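LP04448p (Drosophila melanogaster, PDB 4QMH) probably drives microtubule polymerization as a member of the XMAP215 family, through an array of TOG domains of which this is the fourth. Local coordinates at residues L9-A15 with L50-G56; G89-R93 with K128-E133; K152-A157 with D193-A198. All coordinates share one frame; numbering follows the deposited sequence.

Interaction 1: L9-A15 with L50-G56; sequences LPRVDIA and LIKPSIG
V12 pairs its backbone with the residues flanking I51, as in a parallel beta bridge: V12 N donates to L50 O (2.9 Å, N-H...O 170°) and K52 N donates to V12 O (2.9 Å), while the two segments run 27° apart. It is a single bridge, and the side chains extend the grip along the loop. The extended chain of R11 lies against the backbone of I51, and R11 NH1 donates to I51 O over 3.1 Å. The guanidinium has its stronger partner in D7, bridged to NH2, so this long side chain ties two pieces of the N-terminal loop to 50-56. K52 answers from the other segment: its chain bends at the end, bringing NZ within 3.1 Å of R11 O. D13 suits its place because one carboxylate oxygen serves both segments. With CG anti to the backbone N (chi1 -179°), OD1 accepts from S54 OG (2.8 Å) and from A15 N (3.0 Å) through opposite faces of the carboxylate, the latter bond closing an Asx turn. Putting an alanine at D13 would probably leave S54 OG and A15 N without this shared acceptor and let the turn relax away from 50-56. Beneath this polar row, branched aliphatic chains fill the buried side: I14 CG2 meets I51 CG2 at 3.7 Å, and I14 CG1 lies 3.9 Å from I55 CG2. These isoleucines face the helical layers. I14 and V12 rest on helix 31-48 at A48, where I14 also meets I44, whereas I51 and I55 pack on helix 71-88 at M88.

Interaction 2: G89-R93 with K128-E133; sequences GAGCR and KGGYKE. With SO4 (sulfate ion), chain B.
R93 and E133 set their flat groups almost at right angles, the guanidinium and carboxylate planes 82° apart, with E133 OE2 near the plane of the guanidinium and at its edge. R93 NH1 stands 3.8 Å from E133 OE2, a long salt bridge. The arginine CB rests against G129 O; from there a chi1 of 69°, with CG between the backbone N and carbonyl carbon, leads the extended chain past E133 OE2, the guanidinium ending beyond that carboxylate. The other flat group, the Y131 ring, has sulfate O2 in plane at its edge; that ion, probably from the crystallisation liquor, accepts from Y131 N at 2.8 Å and also binds S170 OG. C92 SG lies 3.6 Å from G129 N, and K128 CB packs on that sulfur while its amine goes to S124. G129 suits the tight spot, since a CB there would clash with C92 SG and R93 N. A water donating to A90 O and G129 O joins the two carbonyls. Helices 71-88 and 112-129, neighbours in the stack though helix 96-106 separates them along the chain, end at positive-phi glycines, G89 and G130. Close-packed turns along one edge fit the alpha-solenoid of HEAT repeats from which TOG domains are built.

Interaction 3: K152-A157 with D193-A198; sequences KTELWA and DVRKNA
W156 and A198, with T153 and N197 beside them, join two nearly parallel helices of the alpha-solenoid, 149-162 and 192-209. The axes of the short segments approach to 8.2 Å at 11°, close enough that A198 can lie directly against the W156 ring and N197 can reach a backbone carbonyl of the other helix. A198 provides the smallness: its methyl sits over one face of the indole, CB 3.8 Å from the centroid of the five-membered ring of W156, a CH-pi contact offset toward the rim of the whole ring system. W156 CB meets N197 C at 3.7 Å, so the root of the tryptophan side chain touches the backbone of the neighbouring helix. N197 supplies the polar link. Its ND2 donates to T153 O over 2.8 Å (N-H...O 158°), the donor standing above the carbonyl plane. T153 O keeps its helical bond from A157 N at 3.2 Å through the opposite face, so one oxygen serves both the helix and the crossing bond, and the latter, nearly in the amide plane, helps fix the rotation of the N197 amide. A threonine fits here because its two branches part company: CG2 packs on the N197 amide, while OG1, beside the backbone N (chi1 -59°), turns to P149 O and accepts from a water that also donates to D193 OD2. V194 fills the layer between with its branched end, CG2 lying 3.9 Å from K152 CB and 3.6 Å from T153 OG1; the K152 amine goes on to D189. Helix 173-186 closes the buried side: H186 bonds W156 NE1, stands with its ring nearly perpendicular to the indole, and touches K152, V194 and A198, while L183 packs on the indole. From helix 139-145, L144 also reaches W156.

How the interactions relate
Interactions 1 and 2 adjoin at one side of the chain's centre, where P53 CG packs on G91 CA at 3.8 Å, and both involve connections around helix 71-88: it receives I51 and I55 of interaction 1, and its end leads directly into 89-93. Interaction 3 lies on the opposite side, centre to centre about 37 Å from interaction 1 and 25 Å from interaction 2. Chemistry follows position. The partly buried loop pair combines backbone bridging with an aliphatic underside; the surface turns rely on close backbone approach at a glycine, water and a long ion pair; the partly buried helix pair packs alanine on indole, with one direct hydrogen bond from asparagine to a backbone carbonyl.

Interaction 1: L9-A15 with L50-G56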
loop_
_atom_site.group_PDB
_atom_site.type_symbol
_atom_site.label_atom_id
_atom_site.label_comp_id
_atom_site.label_asym_id
_atom_site.label_seq_id
_atom_site.Cartn_x
_atom_site.Cartn_y
_atom_site.Cartn_z
ATOM N N LEU A 9 -21.446 11.890 -11.257
ATOM C CA LEU A 9 -21.068 13.217 -10.768
ATOM C C LEU A 9 -20.374 14.014 -11.863
ATOM O O LEU A 9 -19.669 13.451 -12.713
ATOM C CB LEU A 9 -20.145 13.097 -9.562
ATOM C CG LEU A 9 -20.846 12.753 -8.251
ATOM C CD1 LEU A 9 -19.860 12.238 -7.233
ATOM C CD2 LEU A 9 -21.610 13.987 -7.746
ATOM N N PRO A 10 -20.545 15.341 -11.844
ATOM C CA PRO A 10 -19.812 16.143 -12.818
ATOM C C PRO A 10 -18.356 16.158 -12.400
ATOM O O PRO A 10 -18.019 16.524 -11.261
ATOM C CB PRO A 10 -20.455 17.529 -12.692
ATOM C CG PRO A 10 -21.054 17.552 -11.324
ATOM C CD PRO A 10 -21.430 16.144 -10.983
ATOM N N ARG A 11 -17.498 15.708 -13.300
ATOM C CA ARG A 11 -16.086 15.590 -12.980
ATOM C C ARG A 11 -15.237 16.342 -13.988
ATOM O O ARG A 11 -15.444 16.236 -15.200
ATOM C CB ARG A 11 -15.661 14.116 -12.905
ATOM C CG ARG A 11 -16.352 13.349 -11.781
ATOM C CD ARG A 11 -15.926 11.875 -11.706
ATOM N NE ARG A 11 -16.480 11.292 -10.491
ATOM C CZ ARG A 11 -15.938 11.436 -9.284
ATOM N NH1 ARG A 11 -14.805 12.123 -9.123
ATOM N NH2 ARG A 11 -16.534 10.900 -8.235
ATOM N N VAL A 12 -14.285 17.112 -13.472
ATOM C CA VAL A 12 -13.384 17.888 -14.314
ATOM C C VAL A 12 -12.226 17.013 -14.783
ATOM O O VAL A 12 -11.628 16.293 -13.990
ATOM C CB VAL A 12 -12.818 19.095 -13.537
ATOM C CG1 VAL A 12 -11.787 19.850 -14.375
ATOM C CG2 VAL A 12 -13.944 20.024 -13.086
ATOM N N ASP A 13 -11.908 17.077 -16.073
ATOM C CA ASP A 13 -10.707 16.431 -16.573
ATOM C C ASP A 13 -9.536 17.393 -16.379
ATOM O O ASP A 13 -9.450 18.406 -17.071
ATOM C CB ASP A 13 -10.868 16.072 -18.053
ATOM C CG ASP A 13 -9.653 15.364 -18.618
ATOM O OD1 ASP A 13 -8.752 14.987 -17.836
ATOM O OD2 ASP A 13 -9.599 15.179 -19.853
ATOM N N ILE A 14 -8.647 17.091 -15.437
ATOM C CA ILE A 14 -7.506 17.978 -15.186
ATOM C C ILE A 14 -6.268 17.615 -16.005
ATOM O O ILE A 14 -5.235 18.271 -15.894
ATOM C CB ILE A 14 -7.121 18.062 -13.689
ATOM C CG1 ILE A 14 -6.680 16.697 -13.159
ATOM C CG2 ILE A 14 -8.265 18.658 -12.875
ATOM C CD1 ILE A 14 -6.016 16.770 -11.787
ATOM N N ALA A 15 -6.362 16.573 -16.823
ATOM C CA ALA A 15 -5.213 16.179 -17.637
ATOM C C ALA A 15 -4.581 17.349 -18.405
ATOM O O ALA A 15 -3.365 17.474 -18.426
ATOM C CB ALA A 15 -5.564 15.037 -18.579
ATOM N N LEU A 50 -13.832 17.720 -7.904
ATOM C CA LEU A 50 -14.061 16.347 -8.357
ATOM C C LEU A 50 -13.502 16.190 -9.755
ATOM O O LEU A 50 -13.776 17.007 -10.631
ATOM C CB LEU A 50 -15.550 15.989 -8.339
ATOM C CG LEU A 50 -16.292 16.099 -7.008
ATOM C CD1 LEU A 50 -17.728 15.613 -7.192
ATOM C CD2 LEU A 50 -15.590 15.339 -5.879
ATOM N N ILE A 51 -12.706 15.141 -9.960
ATOM C CA ILE A 51 -11.964 14.984 -11.213
ATOM C C ILE A 51 -12.143 13.604 -11.849
ATOM O O ILE A 51 -12.524 12.643 -11.185
ATOM C CB ILE A 51 -10.449 15.279 -11.031
ATOM C CG1 ILE A 51 -9.786 14.233 -10.120
ATOM C CG2 ILE A 51 -10.223 16.687 -10.463
ATOM C CD1 ILE A 51 -8.316 14.466 -9.884
ATOM N N LYS A 52 -11.872 13.529 -13.147
ATOM C CA LYS A 52 -11.859 12.267 -13.868
ATOM C C LYS A 52 -10.549 11.547 -13.558
ATOM O O LYS A 52 -9.624 12.141 -13.013
ATOM C CB LYS A 52 -11.968 12.530 -15.374
ATOM C CG LYS A 52 -13.186 13.322 -15.780
ATOM C CD LYS A 52 -13.406 13.224 -17.282
ATOM C CE LYS A 52 -14.549 14.129 -17.737
ATOM N NZ LYS A 52 -15.827 13.829 -17.036
ATOM N N PRO A 53 -10.460 10.256 -13.900
ATOM C CA PRO A 53 -9.233 9.500 -13.614
ATOM C C PRO A 53 -8.065 9.839 -14.539
ATOM O O PRO A 53 -6.939 9.424 -14.284
ATOM C CB PRO A 53 -9.657 8.041 -13.854
ATOM C CG PRO A 53 -11.143 8.044 -13.838
ATOM C CD PRO A 53 -11.551 9.379 -14.361
ATOM N N SER A 54 -8.337 10.570 -15.612
ATOM C CA SER A 54 -7.308 10.926 -16.585
ATOM C C SER A 54 -6.459 12.090 -16.077
ATOM O O SER A 54 -6.932 13.230 -15.999
ATOM C CB SER A 54 -7.966 11.295 -17.918
ATOM O OG SER A 54 -9.034 12.213 -17.736
ATOM N N ILE A 55 -5.206 11.809 -15.731
ATOM C CA ILE A 55 -4.335 12.848 -15.185
ATOM C C ILE A 55 -3.003 12.938 -15.926
ATOM O O ILE A 55 -1.981 13.313 -15.357
ATOM C CB ILE A 55 -4.125 12.659 -13.654
ATOM C CG1 ILE A 55 -3.636 11.237 -13.339
ATOM C CG2 ILE A 55 -5.423 12.976 -12.910
ATOM C CD1 ILE A 55 -3.341 10.997 -11.862
ATOM N N GLY A 56 -3.027 12.622 -17.217
ATOM C CA GLY A 56 -1.827 12.721 -18.026
ATOM C C GLY A 56 -0.749 11.817 -17.459
ATOM O O GLY A 56 -1.007 10.644 -17.178
HETATM O O HOH W 1 -16.390 18.705 -10.824
HETATM O O HOH W 2 -18.308 14.707 -16.010
HETATM O O HOH W 3 -8.941 14.362 -14.469
#

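Interaction 2: G89-R93 with K128-E133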
loop_
_atom_site.group_PDB
_atom_site.type_symbol
_atom_site.label_atom_id
_atom_site.label_comp_id
_atom_site.label_asym_id
_atom_site.label_seq_id
_atom_site.Cartn_x
_atom_site.Cartn_y
_atom_site.Cartn_z
ATOM N N GLY A 89 -12.478 9.713 -6.395
ATOM C CA GLY A 89 -13.420 8.671 -6.020
ATOM C C GLY A 89 -12.973 7.324 -6.577
ATOM O O GLY A 89 -11.792 6.999 -6.494
ATOM N N ALA A 90 -13.903 6.555 -7.148
ATOM C CA ALA A 90 -13.588 5.202 -7.638
ATOM C C ALA A 90 -12.469 5.177 -8.679
ATOM O O ALA A 90 -11.796 4.166 -8.848
ATOM C CB ALA A 90 -14.838 4.529 -8.191
ATOM N N GLY A 91 -12.277 6.285 -9.383
ATOM C CA GLY A 91 -11.249 6.360 -10.402
ATOM C C GLY A 91 -9.848 6.215 -9.845
ATOM O O GLY A 91 -8.904 5.993 -10.588
ATOM N N CYS A 92 -9.690 6.354 -8.535
ATOM C CA CYS A 92 -8.348 6.289 -7.976
ATOM C C CYS A 92 -7.703 4.909 -8.164
ATOM O O CYS A 92 -6.484 4.803 -8.145
ATOM C CB CYS A 92 -8.311 6.735 -6.513
ATOM S SG CYS A 92 -9.085 5.574 -5.365
ATOM N N ARG A 93 -8.508 3.866 -8.378
ATOM C CA ARG A 93 -7.943 2.519 -8.569
ATOM C C ARG A 93 -7.014 2.487 -9.782
ATOM O O ARG A 93 -6.122 1.627 -9.882
ATOM C CB ARG A 93 -9.045 1.464 -8.727
ATOM C CG ARG A 93 -9.828 1.583 -10.016
ATOM C CD ARG A 93 -10.707 0.353 -10.263
ATOM N NE ARG A 93 -11.426 0.433 -11.535
ATOM C CZ ARG A 93 -11.975 -0.609 -12.161
ATOM N NH1 ARG A 93 -11.887 -1.828 -11.642
ATOM N NH2 ARG A 93 -12.611 -0.435 -13.312
ATOM N N LYS A 128 -12.090 3.924 -1.507
ATOM C CA LYS A 128 -12.657 4.610 -2.660
ATOM C C LYS A 128 -12.593 3.789 -3.939
ATOM O O LYS A 128 -13.555 3.744 -4.709
ATOM C CB LYS A 128 -11.966 5.959 -2.850
ATOM C CG LYS A 128 -12.227 6.903 -1.708
ATOM C CD LYS A 128 -11.387 8.154 -1.810
ATOM C CE LYS A 128 -11.743 9.134 -0.710
ATOM N NZ LYS A 128 -11.500 8.567 0.642
ATOM N N GLY A 129 -11.461 3.134 -4.171
ATOM C CA GLY A 129 -11.255 2.416 -5.413
ATOM C C GLY A 129 -11.350 0.912 -5.277
ATOM O O GLY A 129 -11.372 0.202 -6.283
ATOM N N GLY A 130 -11.397 0.436 -4.037
ATOM C CA GLY A 130 -11.398 -0.987 -3.748
ATOM C C GLY A 130 -10.023 -1.479 -3.325
ATOM O O GLY A 130 -8.999 -0.969 -3.768
ATOM N N TYR A 131 -9.996 -2.478 -2.455
ATOM C CA TYR A 131 -8.733 -2.998 -1.965
ATOM C C TYR A 131 -8.134 -4.000 -2.947
ATOM O O TYR A 131 -6.980 -4.397 -2.815
ATOM C CB TYR A 131 -8.944 -3.642 -0.596
ATOM C CG TYR A 131 -9.056 -2.650 0.538
ATOM C CD1 TYR A 131 -10.274 -2.060 0.862
ATOM C CD2 TYR A 131 -7.944 -2.306 1.287
ATOM C CE1 TYR A 131 -10.366 -1.150 1.914
ATOM C CE2 TYR A 131 -8.028 -1.412 2.327
ATOM C CZ TYR A 131 -9.237 -0.833 2.636
ATOM O OH TYR A 131 -9.304 0.070 3.678
ATOM N N LYS A 132 -8.916 -4.385 -3.948
ATOM C CA LYS A 132 -8.527 -5.441 -4.873
ATOM C C LYS A 132 -7.217 -5.127 -5.578
ATOM O O LYS A 132 -6.375 -6.006 -5.752
ATOM C CB LYS A 132 -9.639 -5.657 -5.902
ATOM C CG LYS A 132 -9.368 -6.751 -6.914
ATOM C CD LYS A 132 -10.646 -7.085 -7.678
ATOM C CE LYS A 132 -10.382 -8.023 -8.850
ATOM N NZ LYS A 132 -9.689 -7.329 -9.970
ATOM N N GLU A 133 -7.044 -3.871 -5.988
ATOM C CA GLU A 133 -5.845 -3.488 -6.727
ATOM C C GLU A 133 -4.564 -3.536 -5.913
ATOM O O GLU A 133 -3.475 -3.513 -6.500
ATOM C CB GLU A 133 -5.995 -2.103 -7.367
ATOM C CG GLU A 133 -6.863 -2.097 -8.609
ATOM C CD GLU A 133 -8.322 -2.263 -8.266
ATOM O OE1 GLU A 133 -8.699 -1.972 -7.109
ATOM O OE2 GLU A 133 -9.095 -2.674 -9.146
HETATM S S SO4 B . -13.016 -4.152 -2.459
HETATM O O1 SO4 B . -14.047 -3.334 -3.105
HETATM O O2 SO4 B . -12.412 -3.409 -1.360
HETATM O O3 SO4 B . -13.627 -5.368 -1.912
HETATM O O4 SO4 B . -12.004 -4.512 -3.455
HETATM O O HOH W 4 -13.068 1.310 -8.453
#

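Interaction 3: K152-A157 with D193-A198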
loop_
_atom_site.group_PDB
_atom_site.type_symbol
_atom_site.label_atom_id
_atom_site.label_comp_id
_atom_site.label_asym_id
_atom_site.label_seq_id
_atom_site.Cartn_x
_atom_site.Cartn_y
_atom_site.Cartn_z
ATOM N N LYS A 152 7.720 -3.701 8.219
ATOM C CA LYS A 152 7.147 -5.014 8.489
ATOM C C LYS A 152 6.103 -4.934 9.604
ATOM O O LYS A 152 5.049 -5.556 9.516
ATOM C CB LYS A 152 8.239 -6.053 8.793
ATOM C CG LYS A 152 9.140 -6.333 7.586
ATOM C CD LYS A 152 10.255 -7.331 7.877
ATOM C CE LYS A 152 11.016 -7.008 9.144
ATOM N NZ LYS A 152 12.118 -7.998 9.349
ATOM N N THR A 153 6.395 -4.167 10.650
ATOM C CA THR A 153 5.437 -3.982 11.735
ATOM C C THR A 153 4.118 -3.403 11.230
ATOM O O THR A 153 3.048 -3.955 11.494
ATOM C CB THR A 153 6.013 -3.081 12.835
ATOM O OG1 THR A 153 7.217 -3.673 13.337
ATOM C CG2 THR A 153 5.000 -2.920 13.982
ATOM N N GLU A 154 4.190 -2.301 10.486
ATOM C CA GLU A 154 2.974 -1.645 9.998
ATOM C C GLU A 154 2.233 -2.521 9.004
ATOM O O GLU A 154 1.008 -2.596 9.031
ATOM C CB GLU A 154 3.286 -0.308 9.322
ATOM C CG GLU A 154 3.905 0.735 10.206
ATOM C CD GLU A 154 2.964 1.285 11.259
ATOM O OE1 GLU A 154 1.732 1.158 11.114
ATOM O OE2 GLU A 154 3.474 1.852 12.243
ATOM N N LEU A 155 2.982 -3.176 8.124
ATOM C CA LEU A 155 2.354 -3.900 7.020
ATOM C C LEU A 155 1.669 -5.184 7.483
ATOM O O LEU A 155 0.557 -5.492 7.050
ATOM C CB LEU A 155 3.366 -4.160 5.900
ATOM C CG LEU A 155 2.801 -4.657 4.575
ATOM C CD1 LEU A 155 1.526 -3.899 4.172
ATOM C CD2 LEU A 155 3.870 -4.556 3.495
ATOM N N TRP A 156 2.303 -5.932 8.383
ATOM C CA TRP A 156 1.615 -7.076 8.966
ATOM C C TRP A 156 0.375 -6.663 9.776
ATOM O O TRP A 156 -0.624 -7.376 9.788
ATOM C CB TRP A 156 2.558 -7.935 9.820
ATOM C CG TRP A 156 3.492 -8.790 9.004
ATOM C CD1 TRP A 156 4.859 -8.774 9.041
ATOM C CD2 TRP A 156 3.130 -9.783 8.027
ATOM N NE1 TRP A 156 5.365 -9.696 8.162
ATOM C CE2 TRP A 156 4.330 -10.323 7.520
ATOM C CE3 TRP A 156 1.912 -10.264 7.533
ATOM C CZ2 TRP A 156 4.352 -11.324 6.541
ATOM C CZ3 TRP A 156 1.933 -11.252 6.562
ATOM C CH2 TRP A 156 3.147 -11.774 6.075
ATOM N N ALA A 157 0.429 -5.519 10.453
ATOM C CA ALA A 157 -0.734 -5.065 11.215
ATOM C C ALA A 157 -1.869 -4.773 10.253
ATOM O O ALA A 157 -3.023 -5.090 10.518
ATOM C CB ALA A 157 -0.399 -3.814 12.007
ATOM N N ASP A 193 7.967 -6.796 17.714
ATOM C CA ASP A 193 6.784 -6.164 17.137
ATOM C C ASP A 193 6.402 -6.869 15.837
ATOM O O ASP A 193 5.227 -7.120 15.575
ATOM C CB ASP A 193 7.042 -4.686 16.833
ATOM C CG ASP A 193 7.287 -3.850 18.083
ATOM O OD1 ASP A 193 6.935 -4.308 19.189
ATOM O OD2 ASP A 193 7.806 -2.712 17.944
ATOM N N VAL A 194 7.409 -7.148 15.018
ATOM C CA VAL A 194 7.223 -7.910 13.783
ATOM C C VAL A 194 6.622 -9.291 14.060
ATOM O O VAL A 194 5.653 -9.696 13.417
ATOM C CB VAL A 194 8.541 -8.037 12.996
ATOM C CG1 VAL A 194 8.364 -8.975 11.792
ATOM C CG2 VAL A 194 8.997 -6.664 12.532
ATOM N N ARG A 195 7.194 -10.002 15.028
ATOM C CA ARG A 195 6.678 -11.309 15.428
ATOM C C ARG A 195 5.219 -11.221 15.833
ATOM O O ARG A 195 4.392 -12.009 15.375
ATOM C CB ARG A 195 7.482 -11.889 16.598
ATOM C CG ARG A 195 8.839 -12.458 16.236
ATOM C CD ARG A 195 9.354 -13.446 17.304
ATOM N NE ARG A 195 9.363 -12.892 18.661
ATOM C CZ ARG A 195 10.310 -12.093 19.150
ATOM N NH1 ARG A 195 11.333 -11.722 18.396
ATOM N NH2 ARG A 195 10.228 -11.652 20.401
ATOM N N LYS A 196 4.902 -10.272 16.706
ATOM C CA LYS A 196 3.535 -10.132 17.195
ATOM C C LYS A 196 2.565 -9.902 16.042
ATOM O O LYS A 196 1.534 -10.565 15.934
ATOM C CB LYS A 196 3.434 -8.990 18.216
ATOM C CG LYS A 196 2.013 -8.675 18.645
ATOM C CD LYS A 196 2.013 -7.612 19.744
ATOM C CE LYS A 196 0.605 -7.318 20.236
ATOM N NZ LYS A 196 -0.211 -6.650 19.187
ATOM N N ASN A 197 2.902 -8.968 15.165
ATOM C CA ASN A 197 1.992 -8.601 14.099
ATOM C C ASN A 197 1.893 -9.688 13.013
ATOM O O ASN A 197 0.818 -9.929 12.469
ATOM C CB ASN A 197 2.374 -7.237 13.519
ATOM C CG ASN A 197 2.125 -6.106 14.506
ATOM O OD1 ASN A 197 1.643 -6.342 15.616
ATOM N ND2 ASN A 197 2.440 -4.879 14.109
ATOM N N ALA A 198 3.003 -10.347 12.704
ATOM C CA ALA A 198 2.941 -11.430 11.713
ATOM C C ALA A 198 2.084 -12.599 12.224
ATOM O O ALA A 198 1.268 -13.177 11.483
ATOM C CB ALA A 198 4.340 -11.881 11.314
HETATM O O HOH W 5 8.288 -1.919 15.264
#